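Local coordinates for L544 (PDB 4AMQ), which probably acts as a metal-dependent nucleotidyl transferase, a virion protein of mimivirus thought to take part in transcription-coupled DNA repair, at residues 23-34 with 57-67. Numbering follows the deposited sequence.
Sequences MLIFTYKLERYI and FRRRIPYITDI. With MN (manganese (II) ion), chain B; MN (manganese (II) ion), chain C.
Arg-60 runs its aliphatic chain across the ring of Phe-26 and closes a salt bridge with Glu-31 beyond it. Its CB sits almost squarely over the ring centre, 3.6 Å from the centroid of Phe-26, a CH-pi contact. The chain is extended from CG to NE, which carries the guanidinium past the ring to the carboxylate. The guanidinium plane of Arg-60 stands 89° from the ring plane of Phe-26. Arg-60 grips Glu-31 side-on: NE gives a bond of 2.8 Å to OE1 on its syn side, and NH2 one of 2.9 Å to the syn lone pair of OE2. Lys-35 also pairs with OE2, so the carboxylate has two cationic partners. Tyr-28 OH lies over one face of the guanidinium. Arg-60, with positive phi, follows the short helix in a Schellman motif.

With its CG anti to the backbone N (chi1 -173°), the Phe-26 ring is laid between Arg-60 and Phe-57; CE2 comes within 3.5 Å of Phe-57 CE1, an oblique pair with the planes inclined at 56°. Ile-34 CD1 packs against CZ of the same Phe-57 ring. Ile-64 and Leu-30 meet tip to tip, their methyls CD1 and CD2 a tight 3.4 Å apart. Phe-26 N donates to Pro-62 O (2.9 Å), fastening the two loops where Ile-25 CD1 rests 3.6 Å from Tyr-63 CD1.

Asp-66 turns away from segment 23-34 and bridges two manganese ions; Asp-68 shares in binding both, and Asp-213 joins them at one, consistent with a nucleotidyltransferase active site. The contact thus joins the start of helix 28-42 to the loop leading into strand 66-72, with Leu-24, Ile-34 and Ile-67 packed on strand 209-217, and Tyr-63 and Thr-65 on helix 274-292.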
# COMPACT_ATOMS: atom_id res chain seq x y z
N MET A 23 -13.21 -8.70 13.88
CA MET A 23 -12.49 -7.74 13.06
C MET A 23 -11.17 -7.33 13.70
O MET A 23 -11.01 -7.41 14.92
CB MET A 23 -13.34 -6.50 12.81
CG MET A 23 -14.61 -6.76 12.03
SD MET A 23 -15.49 -5.23 11.66
CE MET A 23 -15.81 -4.63 13.32
N LEU A 24 -10.23 -6.88 12.88
CA LEU A 24 -8.96 -6.37 13.38
C LEU A 24 -9.10 -4.91 13.80
O LEU A 24 -9.01 -4.00 12.98
CB LEU A 24 -7.86 -6.50 12.32
CG LEU A 24 -6.47 -6.08 12.81
CD1 LEU A 24 -5.98 -7.03 13.89
CD2 LEU A 24 -5.48 -6.02 11.66
N ILE A 25 -9.32 -4.70 15.10
CA ILE A 25 -9.49 -3.37 15.65
C ILE A 25 -8.31 -3.05 16.56
O ILE A 25 -7.70 -3.96 17.12
CB ILE A 25 -10.79 -3.26 16.46
CG1 ILE A 25 -11.99 -3.74 15.63
CG2 ILE A 25 -11.02 -1.84 16.95
CD1 ILE A 25 -12.31 -2.86 14.45
N PHE A 26 -7.97 -1.78 16.69
CA PHE A 26 -6.86 -1.41 17.55
C PHE A 26 -7.18 -1.65 19.03
O PHE A 26 -8.25 -1.28 19.51
CB PHE A 26 -6.43 0.04 17.33
CG PHE A 26 -5.18 0.41 18.07
CD1 PHE A 26 -5.23 0.76 19.41
CD2 PHE A 26 -3.95 0.38 17.44
CE1 PHE A 26 -4.08 1.09 20.10
CE2 PHE A 26 -2.79 0.71 18.12
CZ PHE A 26 -2.86 1.06 19.45
N THR A 27 -6.25 -2.29 19.73
CA THR A 27 -6.27 -2.39 21.18
C THR A 27 -4.82 -2.35 21.66
O THR A 27 -3.90 -2.57 20.87
CB THR A 27 -6.93 -3.69 21.69
OG1 THR A 27 -6.17 -4.82 21.24
CG2 THR A 27 -8.36 -3.80 21.21
N TYR A 28 -4.61 -2.06 22.94
CA TYR A 28 -3.26 -2.02 23.47
C TYR A 28 -2.68 -3.42 23.63
O TYR A 28 -1.46 -3.60 23.60
CB TYR A 28 -3.20 -1.23 24.78
CG TYR A 28 -3.34 0.26 24.56
CD1 TYR A 28 -2.27 1.01 24.12
CD2 TYR A 28 -4.55 0.90 24.77
CE1 TYR A 28 -2.39 2.36 23.91
CE2 TYR A 28 -4.68 2.25 24.56
CZ TYR A 28 -3.60 2.98 24.13
OH TYR A 28 -3.71 4.34 23.91
N LYS A 29 -3.55 -4.40 23.77
CA LYS A 29 -3.13 -5.80 23.77
C LYS A 29 -2.53 -6.14 22.41
O LYS A 29 -1.50 -6.82 22.32
CB LYS A 29 -4.32 -6.72 24.06
CG LYS A 29 -4.00 -8.20 23.98
CD LYS A 29 -5.24 -9.05 24.24
CE LYS A 29 -4.91 -10.53 24.13
NZ LYS A 29 -3.92 -10.96 25.15
N LEU A 30 -3.16 -5.65 21.36
CA LEU A 30 -2.68 -5.87 20.00
C LEU A 30 -1.38 -5.11 19.73
O LEU A 30 -0.43 -5.68 19.18
CB LEU A 30 -3.75 -5.46 18.98
CG LEU A 30 -3.42 -5.76 17.52
CD1 LEU A 30 -3.08 -7.23 17.34
CD2 LEU A 30 -4.59 -5.37 16.63
N GLU A 31 -1.33 -3.84 20.13
CA GLU A 31 -0.12 -3.04 19.96
C GLU A 31 1.08 -3.69 20.65
O GLU A 31 2.17 -3.78 20.08
CB GLU A 31 -0.32 -1.62 20.50
CG GLU A 31 0.87 -0.69 20.25
CD GLU A 31 0.72 0.68 20.90
OE1 GLU A 31 -0.42 1.16 21.03
OE2 GLU A 31 1.75 1.28 21.27
N ARG A 32 0.87 -4.15 21.88
CA ARG A 32 1.92 -4.80 22.64
C ARG A 32 2.37 -6.08 21.94
O ARG A 32 3.56 -6.37 21.85
CB ARG A 32 1.45 -5.11 24.07
CG ARG A 32 2.58 -5.32 25.07
CD ARG A 32 2.97 -4.02 25.76
NE ARG A 32 3.75 -3.13 24.90
CZ ARG A 32 5.08 -3.05 24.92
NH1 ARG A 32 5.78 -3.81 25.76
NH2 ARG A 32 5.71 -2.22 24.11
N TYR A 33 1.41 -6.85 21.44
CA TYR A 33 1.72 -8.06 20.68
C TYR A 33 2.58 -7.72 19.47
O TYR A 33 3.56 -8.41 19.19
CB TYR A 33 0.45 -8.78 20.24
CG TYR A 33 0.71 -9.96 19.34
CD1 TYR A 33 1.12 -11.18 19.87
CD2 TYR A 33 0.53 -9.87 17.97
CE1 TYR A 33 1.35 -12.27 19.05
CE2 TYR A 33 0.77 -10.95 17.14
CZ TYR A 33 1.18 -12.15 17.68
OH TYR A 33 1.41 -13.23 16.86
N ILE A 34 2.20 -6.67 18.75
CA ILE A 34 2.95 -6.22 17.59
C ILE A 34 4.37 -5.80 17.97
O ILE A 34 5.34 -6.26 17.37
CB ILE A 34 2.23 -5.06 16.87
CG1 ILE A 34 0.95 -5.56 16.20
CG2 ILE A 34 3.15 -4.41 15.83
CD1 ILE A 34 0.14 -4.48 15.51
N PHE A 57 -1.01 3.86 12.09
CA PHE A 57 -0.81 3.07 13.29
C PHE A 57 -0.33 3.93 14.46
O PHE A 57 -0.70 3.70 15.61
CB PHE A 57 0.16 1.91 13.03
CG PHE A 57 0.24 0.93 14.17
CD1 PHE A 57 -0.87 0.20 14.55
CD2 PHE A 57 1.44 0.73 14.84
CE1 PHE A 57 -0.79 -0.71 15.60
CE2 PHE A 57 1.52 -0.17 15.89
CZ PHE A 57 0.40 -0.89 16.26
N ARG A 58 0.51 4.92 14.16
CA ARG A 58 0.95 5.87 15.18
C ARG A 58 -0.25 6.61 15.76
O ARG A 58 -0.28 6.94 16.95
CB ARG A 58 1.97 6.86 14.60
CG ARG A 58 2.28 8.05 15.51
CD ARG A 58 3.28 8.99 14.87
NE ARG A 58 2.95 9.27 13.47
CZ ARG A 58 3.68 10.04 12.66
NH1 ARG A 58 4.78 10.61 13.11
NH2 ARG A 58 3.30 10.23 11.40
N ARG A 59 -1.25 6.87 14.91
CA ARG A 59 -2.48 7.53 15.34
C ARG A 59 -3.45 6.53 15.96
O ARG A 59 -4.51 6.91 16.46
CB ARG A 59 -3.15 8.24 14.17
CG ARG A 59 -2.41 9.49 13.69
CD ARG A 59 -3.17 10.17 12.56
NE ARG A 59 -3.08 9.44 11.31
CZ ARG A 59 -4.12 8.97 10.62
NH1 ARG A 59 -5.35 9.16 11.07
NH2 ARG A 59 -3.92 8.32 9.49
N ARG A 60 -3.09 5.25 15.92
CA ARG A 60 -3.89 4.19 16.52
C ARG A 60 -5.34 4.21 16.03
O ARG A 60 -6.27 4.11 16.82
CB ARG A 60 -3.87 4.30 18.04
CG ARG A 60 -2.48 4.18 18.66
CD ARG A 60 -2.53 4.35 20.17
NE ARG A 60 -1.34 3.82 20.83
CZ ARG A 60 -0.27 4.54 21.13
NH1 ARG A 60 -0.23 5.83 20.83
NH2 ARG A 60 0.76 3.96 21.73
N ILE A 61 -5.53 4.35 14.72
CA ILE A 61 -6.87 4.33 14.14
C ILE A 61 -7.57 3.01 14.47
O ILE A 61 -6.93 1.96 14.49
CB ILE A 61 -6.85 4.53 12.62
CG1 ILE A 61 -6.08 3.40 11.93
CG2 ILE A 61 -6.26 5.89 12.26
CD1 ILE A 61 -6.19 3.42 10.43
N PRO A 62 -8.88 3.07 14.73
CA PRO A 62 -9.63 1.89 15.18
C PRO A 62 -9.60 0.74 14.17
O PRO A 62 -9.46 -0.41 14.57
CB PRO A 62 -11.06 2.42 15.35
CG PRO A 62 -11.12 3.66 14.52
CD PRO A 62 -9.75 4.26 14.59
N TYR A 63 -9.73 1.05 12.88
CA TYR A 63 -9.73 0.01 11.86
C TYR A 63 -8.36 -0.14 11.22
O TYR A 63 -8.12 0.38 10.13
CB TYR A 63 -10.79 0.29 10.80
CG TYR A 63 -12.21 0.22 11.32
CD1 TYR A 63 -12.87 -0.99 11.42
CD2 TYR A 63 -12.89 1.37 11.71
CE1 TYR A 63 -14.17 -1.06 11.89
CE2 TYR A 63 -14.18 1.32 12.18
CZ TYR A 63 -14.82 0.10 12.27
OH TYR A 63 -16.11 0.04 12.74
N ILE A 64 -7.47 -0.85 11.90
CA ILE A 64 -6.09 -1.00 11.45
C ILE A 64 -5.99 -1.38 9.97
O ILE A 64 -6.67 -2.29 9.51
CB ILE A 64 -5.33 -2.04 12.30
CG1 ILE A 64 -5.33 -1.62 13.77
CG2 ILE A 64 -3.90 -2.20 11.79
CD1 ILE A 64 -4.61 -2.58 14.67
N THR A 65 -5.14 -0.66 9.24
CA THR A 65 -4.93 -0.92 7.82
C THR A 65 -3.56 -1.54 7.59
O THR A 65 -3.45 -2.64 7.06
CB THR A 65 -5.05 0.36 6.99
OG1 THR A 65 -4.16 1.36 7.51
CG2 THR A 65 -6.48 0.89 7.04
N ASP A 66 -2.52 -0.83 8.00
CA ASP A 66 -1.16 -1.32 7.88
C ASP A 66 -0.25 -0.66 8.91
O ASP A 66 -0.68 0.23 9.65
CB ASP A 66 -0.62 -1.07 6.47
CG ASP A 66 -0.47 0.40 6.17
OD1 ASP A 66 -1.44 1.16 6.38
OD2 ASP A 66 0.62 0.81 5.72
N ILE A 67 1.00 -1.10 8.96
CA ILE A 67 1.98 -0.50 9.86
C ILE A 67 3.16 0.06 9.07
O ILE A 67 3.78 -0.66 8.28
CB ILE A 67 2.48 -1.50 10.93
CG1 ILE A 67 1.38 -1.80 11.95
CG2 ILE A 67 3.70 -0.95 11.65
CD1 ILE A 67 0.27 -2.70 11.44
MN MN B . -0.13 3.14 6.61
MN MN C . 2.15 1.44 4.27
O HOH W 1 -2.08 3.91 5.78
O HOH W 2 0.87 0.96 2.10